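Local coordinates for protein beta-agarase D (Zobellia galactanivorans, PDB 4ASM) that hydrolyses beta-1,4 linkages of agarose at random with retention of anomeric configuration, through the GH16 catalytic domain described here, at residues Asn90-Ala95 and Asn350-Trp355; Ser206-Asn211 and Val250-Ala255. One frame throughout, in Å; residues are numbered along the deposited sequence.

Interaction 1 of 2, residues Asn90-Ala95 and Asn350-Trp355; sequences NLNIWA and NLLVDW. With CA (calcium ion), chain B.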
loop_
_atom_site.group_PDB
_atom_site.type_symbol
_atom_site.label_atom_id
_atom_site.label_comp_id
_atom_site.label_asym_id
_atom_site.label_seq_id
_atom_site.Cartn_x
_atom_site.Cartn_y
_atom_site.Cartn_z
ATOM N N ASN A 90 -13.690 -12.408 -7.738
ATOM C CA ASN A 90 -12.617 -11.447 -7.456
ATOM C C ASN A 90 -12.995 -10.036 -7.849
ATOM O O ASN A 90 -13.670 -9.825 -8.865
ATOM C CB ASN A 90 -11.351 -11.776 -8.270
ATOM C CG ASN A 90 -10.775 -13.144 -7.975
ATOM O OD1 ASN A 90 -10.314 -13.418 -6.864
ATOM N ND2 ASN A 90 -10.763 -14.010 -8.998
ATOM N N LEU A 91 -12.490 -9.064 -7.085
ATOM C CA LEU A 91 -12.307 -7.726 -7.628
ATOM C C LEU A 91 -11.219 -7.797 -8.714
ATOM O O LEU A 91 -10.156 -8.397 -8.488
ATOM C CB LEU A 91 -11.863 -6.779 -6.508
ATOM C CG LEU A 91 -11.424 -5.367 -6.891
ATOM C CD1 LEU A 91 -12.596 -4.489 -7.401
ATOM C CD2 LEU A 91 -10.690 -4.702 -5.727
ATOM N N ASN A 92 -11.485 -7.183 -9.864
ATOM C CA ASN A 92 -10.529 -7.085 -10.958
ATOM C C ASN A 92 -10.191 -5.607 -11.117
ATOM O O ASN A 92 -11.091 -4.785 -11.290
ATOM C CB ASN A 92 -11.158 -7.552 -12.289
ATOM C CG ASN A 92 -11.347 -9.077 -12.389
ATOM O OD1 ASN A 92 -10.819 -9.698 -13.309
ATOM N ND2 ASN A 92 -12.124 -9.665 -11.481
ATOM N N ILE A 93 -8.903 -5.264 -11.035
ATOM C CA ILE A 93 -8.451 -3.898 -11.337
ATOM C C ILE A 93 -7.276 -4.042 -12.278
ATOM O O ILE A 93 -6.283 -4.673 -11.927
ATOM C CB ILE A 93 -8.053 -3.129 -10.055
ATOM C CG1 ILE A 93 -9.312 -2.794 -9.265
ATOM C CG2 ILE A 93 -7.344 -1.804 -10.403
ATOM C CD1 ILE A 93 -9.059 -2.043 -7.956
ATOM N N TRP A 94 -7.378 -3.475 -13.473
ATOM C CA TRP A 94 -6.339 -3.711 -14.468
ATOM C C TRP A 94 -5.770 -2.443 -15.057
ATOM O O TRP A 94 -6.210 -1.336 -14.739
ATOM C CB TRP A 94 -6.854 -4.639 -15.575
ATOM C CG TRP A 94 -7.974 -4.120 -16.402
ATOM C CD1 TRP A 94 -7.871 -3.521 -17.624
ATOM C CD2 TRP A 94 -9.370 -4.192 -16.098
ATOM N NE1 TRP A 94 -9.127 -3.216 -18.114
ATOM C CE2 TRP A 94 -10.062 -3.612 -17.191
ATOM C CE3 TRP A 94 -10.108 -4.697 -15.014
ATOM C CZ2 TRP A 94 -11.453 -3.501 -17.220
ATOM C CZ3 TRP A 94 -11.507 -4.575 -15.043
ATOM C CH2 TRP A 94 -12.155 -3.988 -16.148
ATOM N N ALA A 95 -4.765 -2.639 -15.905
ATOM C CA ALA A 95 -4.110 -1.563 -16.612
ATOM C C ALA A 95 -4.151 -1.845 -18.100
ATOM O O ALA A 95 -4.186 -3.014 -18.512
ATOM C CB ALA A 95 -2.668 -1.466 -16.141
ATOM N N ASN A 350 -3.697 -7.574 -14.598
ATOM C CA ASN A 350 -4.991 -7.529 -13.932
ATOM C C ASN A 350 -4.852 -8.013 -12.502
ATOM O O ASN A 350 -4.634 -9.193 -12.242
ATOM C CB ASN A 350 -6.003 -8.387 -14.695
ATOM C CG ASN A 350 -7.403 -8.275 -14.151
ATOM O OD1 ASN A 350 -7.761 -7.312 -13.481
ATOM N ND2 ASN A 350 -8.228 -9.270 -14.462
ATOM N N LEU A 351 -4.985 -7.074 -11.571
ATOM C CA LEU A 351 -4.904 -7.373 -10.147
ATOM C C LEU A 351 -6.194 -8.054 -9.704
ATOM O O LEU A 351 -7.262 -7.538 -9.971
ATOM C CB LEU A 351 -4.694 -6.057 -9.386
ATOM C CG LEU A 351 -4.563 -6.168 -7.871
ATOM C CD1 LEU A 351 -3.259 -6.814 -7.455
ATOM C CD2 LEU A 351 -4.673 -4.780 -7.248
ATOM N N LEU A 352 -6.088 -9.196 -9.012
ATOM C CA LEU A 352 -7.280 -9.936 -8.549
ATOM C C LEU A 352 -7.313 -9.978 -7.042
ATOM O O LEU A 352 -6.394 -10.517 -6.419
ATOM C CB LEU A 352 -7.261 -11.382 -9.077
ATOM C CG LEU A 352 -7.307 -11.571 -10.592
ATOM C CD1 LEU A 352 -7.306 -13.052 -10.917
ATOM C CD2 LEU A 352 -8.508 -10.888 -11.233
ATOM N N VAL A 353 -8.362 -9.410 -6.442
ATOM C CA VAL A 353 -8.536 -9.499 -4.998
ATOM C C VAL A 353 -9.729 -10.418 -4.703
ATOM O O VAL A 353 -10.883 -10.122 -5.020
ATOM C CB VAL A 353 -8.719 -8.120 -4.319
ATOM C CG1 VAL A 353 -8.828 -8.274 -2.803
ATOM C CG2 VAL A 353 -7.552 -7.156 -4.692
ATOM N N ASP A 354 -9.423 -11.555 -4.101
ATOM C CA ASP A 354 -10.446 -12.529 -3.743
ATOM C C ASP A 354 -11.351 -11.990 -2.643
ATOM O O ASP A 354 -12.578 -12.162 -2.688
ATOM C CB ASP A 354 -9.723 -13.803 -3.306
ATOM C CG ASP A 354 -10.657 -14.978 -3.014
ATOM O OD1 ASP A 354 -11.865 -14.943 -3.362
ATOM O OD2 ASP A 354 -10.155 -15.956 -2.436
ATOM N N TRP A 355 -10.745 -11.332 -1.659
ATOM C CA TRP A 355 -11.490 -10.768 -0.547
ATOM C C TRP A 355 -10.650 -9.774 0.228
ATOM O O TRP A 355 -9.422 -9.815 0.191
ATOM C CB TRP A 355 -12.018 -11.856 0.390
ATOM C CG TRP A 355 -11.053 -12.897 0.920
ATOM C CD1 TRP A 355 -10.981 -14.197 0.503
ATOM C CD2 TRP A 355 -10.125 -12.784 2.029
ATOM N NE1 TRP A 355 -10.052 -14.887 1.246
ATOM C CE2 TRP A 355 -9.510 -14.049 2.182
ATOM C CE3 TRP A 355 -9.724 -11.734 2.873
ATOM C CZ2 TRP A 355 -8.533 -14.303 3.160
ATOM C CZ3 TRP A 355 -8.748 -11.985 3.846
ATOM C CH2 TRP A 355 -8.171 -13.271 3.985
HETATM CA CA CA B . -14.033 -14.019 -3.468
HETATM O O HOH W 1 -7.401 -13.513 -6.101
HETATM O O HOH W 2 -14.133 -16.177 -4.572
#

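Interaction 2 of 2, residues Ser206-Asn211 and Val250-Ala255; sequences SWWGKN and VQTRLA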
loop_
_atom_site.group_PDB
_atom_site.type_symbol
_atom_site.label_atom_id
_atom_site.label_comp_id
_atom_site.label_asym_id
_atom_site.label_seq_id
_atom_site.Cartn_x
_atom_site.Cartn_y
_atom_site.Cartn_z
ATOM N N SER A 206 12.267 -2.483 5.007
ATOM C CA SER A 206 10.888 -2.200 4.589
ATOM C C SER A 206 10.559 -2.850 3.253
ATOM O O SER A 206 9.392 -2.947 2.870
ATOM C CB SER A 206 10.592 -0.691 4.539
ATOM O OG SER A 206 11.218 -0.058 3.444
ATOM N N TRP A 207 11.596 -3.256 2.530
ATOM C CA TRP A 207 11.432 -4.007 1.286
ATOM C C TRP A 207 11.542 -5.481 1.685
ATOM O O TRP A 207 12.636 -6.066 1.720
ATOM C CB TRP A 207 12.455 -3.543 0.244
ATOM C CG TRP A 207 12.160 -2.138 -0.170
ATOM C CD1 TRP A 207 12.598 -0.978 0.445
ATOM C CD2 TRP A 207 11.319 -1.722 -1.253
ATOM N NE1 TRP A 207 12.085 0.117 -0.202
ATOM C CE2 TRP A 207 11.299 -0.304 -1.244
ATOM C CE3 TRP A 207 10.585 -2.408 -2.241
ATOM C CZ2 TRP A 207 10.582 0.448 -2.183
ATOM C CZ3 TRP A 207 9.863 -1.651 -3.186
ATOM C CH2 TRP A 207 9.878 -0.239 -3.143
ATOM N N TRP A 208 10.403 -6.058 2.052
ATOM C CA TRP A 208 10.368 -7.344 2.705
ATOM C C TRP A 208 10.376 -8.493 1.701
ATOM O O TRP A 208 9.724 -8.446 0.653
ATOM C CB TRP A 208 9.126 -7.419 3.611
ATOM C CG TRP A 208 9.012 -8.748 4.237
ATOM C CD1 TRP A 208 9.674 -9.195 5.343
ATOM C CD2 TRP A 208 8.249 -9.846 3.742
ATOM N NE1 TRP A 208 9.344 -10.513 5.581
ATOM C CE2 TRP A 208 8.472 -10.938 4.615
ATOM C CE3 TRP A 208 7.381 -10.015 2.648
ATOM C CZ2 TRP A 208 7.864 -12.186 4.427
ATOM C CZ3 TRP A 208 6.777 -11.253 2.462
ATOM C CH2 TRP A 208 7.027 -12.325 3.345
ATOM N N GLY A 209 11.110 -9.553 2.023
ATOM C CA GLY A 209 11.139 -10.723 1.162
ATOM C C GLY A 209 11.343 -12.002 1.965
ATOM O O GLY A 209 11.381 -11.986 3.203
ATOM N N LYS A 210 11.454 -13.117 1.242
ATOM C CA LYS A 210 11.507 -14.441 1.839
ATOM C C LYS A 210 12.382 -15.306 0.966
ATOM O O LYS A 210 12.214 -15.316 -0.241
ATOM C CB LYS A 210 10.086 -14.996 1.846
ATOM C CG LYS A 210 9.872 -16.282 2.555
ATOM C CD LYS A 210 8.368 -16.519 2.623
ATOM C CE LYS A 210 8.045 -17.972 2.791
ATOM N NZ LYS A 210 6.660 -18.249 2.279
ATOM N N ASN A 211 13.310 -16.044 1.572
ATOM C CA ASN A 211 14.141 -16.957 0.782
ATOM C C ASN A 211 13.292 -17.907 -0.053
ATOM O O ASN A 211 12.318 -18.470 0.442
ATOM C CB ASN A 211 15.018 -17.797 1.707
ATOM C CG ASN A 211 16.179 -17.019 2.317
ATOM O OD1 ASN A 211 16.650 -17.364 3.408
ATOM N ND2 ASN A 211 16.648 -16.007 1.632
ATOM N N VAL A 250 11.694 -0.512 14.936
ATOM C CA VAL A 250 11.196 -1.411 13.913
ATOM C C VAL A 250 11.647 -2.825 14.264
ATOM O O VAL A 250 12.738 -3.028 14.807
ATOM C CB VAL A 250 11.805 -1.029 12.539
ATOM C CG1 VAL A 250 11.325 -1.927 11.462
ATOM C CG2 VAL A 250 11.463 0.431 12.187
ATOM N N GLN A 251 10.802 -3.806 13.956
ATOM C CA GLN A 251 11.270 -5.194 13.926
ATOM C C GLN A 251 10.763 -5.808 12.641
ATOM O O GLN A 251 9.630 -5.536 12.227
ATOM C CB GLN A 251 10.850 -5.995 15.163
ATOM C CG GLN A 251 9.437 -6.505 15.205
ATOM C CD GLN A 251 9.233 -7.405 16.418
ATOM O OE1 GLN A 251 8.917 -8.598 16.307
ATOM N NE2 GLN A 251 9.420 -6.832 17.580
ATOM N N THR A 252 11.617 -6.559 11.962
ATOM C CA THR A 252 11.185 -7.198 10.715
ATOM C C THR A 252 11.794 -8.572 10.533
ATOM O O THR A 252 12.901 -8.851 11.018
ATOM C CB THR A 252 11.133 -6.226 9.463
ATOM O OG1 THR A 252 11.502 -6.839 8.212
ATOM C CG2 THR A 252 11.762 -4.899 9.733
ATOM N N ARG A 253 11.003 -9.461 9.937
ATOM C CA ARG A 253 11.498 -10.803 9.636
ATOM C C ARG A 253 12.401 -10.731 8.439
ATOM O O ARG A 253 11.994 -10.296 7.364
ATOM C CB ARG A 253 10.347 -11.761 9.359
ATOM C CG ARG A 253 9.693 -12.249 10.603
ATOM C CD ARG A 253 8.879 -13.512 10.308
ATOM N NE ARG A 253 7.970 -13.780 11.404
ATOM C CZ ARG A 253 8.222 -14.592 12.414
ATOM N NH1 ARG A 253 9.381 -15.234 12.484
ATOM N NH2 ARG A 253 7.298 -14.772 13.349
ATOM N N LEU A 254 13.641 -11.175 8.652
ATOM C CA LEU A 254 14.641 -11.281 7.615
ATOM C C LEU A 254 14.289 -12.390 6.630
ATOM O O LEU A 254 13.314 -13.124 6.796
ATOM C CB LEU A 254 15.996 -11.570 8.281
ATOM C CG LEU A 254 16.443 -10.457 9.249
ATOM C CD1 LEU A 254 17.768 -10.874 9.930
ATOM C CD2 LEU A 254 16.545 -9.093 8.542
ATOM N N ALA A 255 15.109 -12.513 5.602
ATOM C CA ALA A 255 14.835 -13.467 4.522
ATOM C C ALA A 255 14.670 -14.910 5.011
ATOM O O ALA A 255 13.886 -15.688 4.431
ATOM C CB ALA A 255 15.913 -13.389 3.478
HETATM O O HOH W 3 10.782 -13.202 5.693
HETATM O O HOH W 4 12.889 -9.775 4.668
#

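Interaction 1 of 2, residues Asn90-Ala95 and Asn350-Trp355
Leu91 pairs with Val353, and Ile93 with Leu351, as the hydrogen-bonded pairs of an antiparallel beta ladder between strands 90-95 and 350-355, part of the beta-jelly-roll sandwich of family GH16. The segment axes run at 158° and approach to 4.3 Å. Each of these pairs has both of its N-H...O bonds; Leu91 N to Val353 O, at 2.8 Å, is the more bent of that pair's two. The non-hydrogen-bonded pair Asn92-Leu352 lies between them, and Trp94-Asn350 follows beyond Ile93-Leu351. Past Val353, on the other edge of this strand, Asp354 and Trp355 both face Arg138 of strand 133-140, a classic beta bulge.

One face carries Leu91, Ile93, Leu351 and Val353, all buried against Ile323 of strand 320-326 or Val139. Leu91 and Val353 lie side by side, CB to CB 4.1 Å. On the other face, the Asn350 amide reaches diagonally across the ladder: with CG anti to the backbone N (chi1 -174°), its ND2 donates to Asn92 OD1 at 2.9 Å and 163°. The acceptor lies near the Asn350 amide plane, whereas the donor stands somewhat out of the Asn92 carbonyl plane. Leu352 CD2 packs against the same Asn92 OD1 at 3.3 Å. Replacing Asn350 with a leucine would probably leave Asn92 OD1 without this donor and the Asn92 amide held in its rotation mainly by the weak ND2 bond to Asn90 O.

At the far end, a water donates to Asn90 OD1 and weakly to Leu352 O. Asn90 belongs to a substrate-binding stretch inferred by similarity. Asp354 grips the calcium ion twice, through backbone O at 2.5 Å and through OD1 at 2.4 Å, while its OD2 forms a salt bridge with Arg138.

Interaction 2 of 2, residues Ser206-Asn211 and Val250-Ala255
Thr252 OG1 and Arg253 O both meet the Trp208 indole at its edge, near the ring plane, as the end of strand 250-253 passes the short strand 207-208. The Thr252 contact is loose, OG1 lying 4.1 Å from Trp208 CD1. Arg253 comes closer: its carbonyl O is 3.2 Å from Trp208 NE1. The indole gets there with CG anti to the backbone N (chi1 177°), and its other contacts include Val242, Ile183 and Leu185. The guanidinium of Arg253 leads elsewhere, NE bonding to Met241 O and NH1 to Gly257 O. Water 4 lies 2.9 Å from Arg253 O, to which it may donate, and accepts from Gly209 N.

At Leu254 the backbone O takes a hydrogen bond from water 3, which also donates to Gly209 O, each at 2.8 Å. Ala255 then makes the direct link: Asn211 N donates to its O at 2.9 Å, nearly straight at 172°. The Asn211 side chain also touches this residue, ND2 lying 3.3 Å from Ala255 CB.

The touching parts, 208-211 and 252-255, run 31° apart, yet share one direct backbone bond. One water bridges backbone groups at Gly209 and a second may do so, which implies a hydrated junction between loops leaving two strands of the GH16 fold, backed by the buried Trp208 ring, rather than a continuous beta ladder.

After several earlier strands the chain reaches strand 90-96, and interaction 1 closes only when strand 350-362 returns to pair with it, 255 residues on at the closest ends. Interaction 2 is nested wholly inside that loop: the chain passes 206-211, runs through strands 220-229, 232-237 and 240-246, and closes a shorter loop, 39 residues at the closest ends, at 250-255. The loops therefore do not cross. Interaction 1 joins an early strand to the C-terminal one at the calcium site; interaction 2 joins the exits of strands 207-208 and 249-253. Their centres lie 26 Å apart and their nearest atoms about 15 Å, without touching.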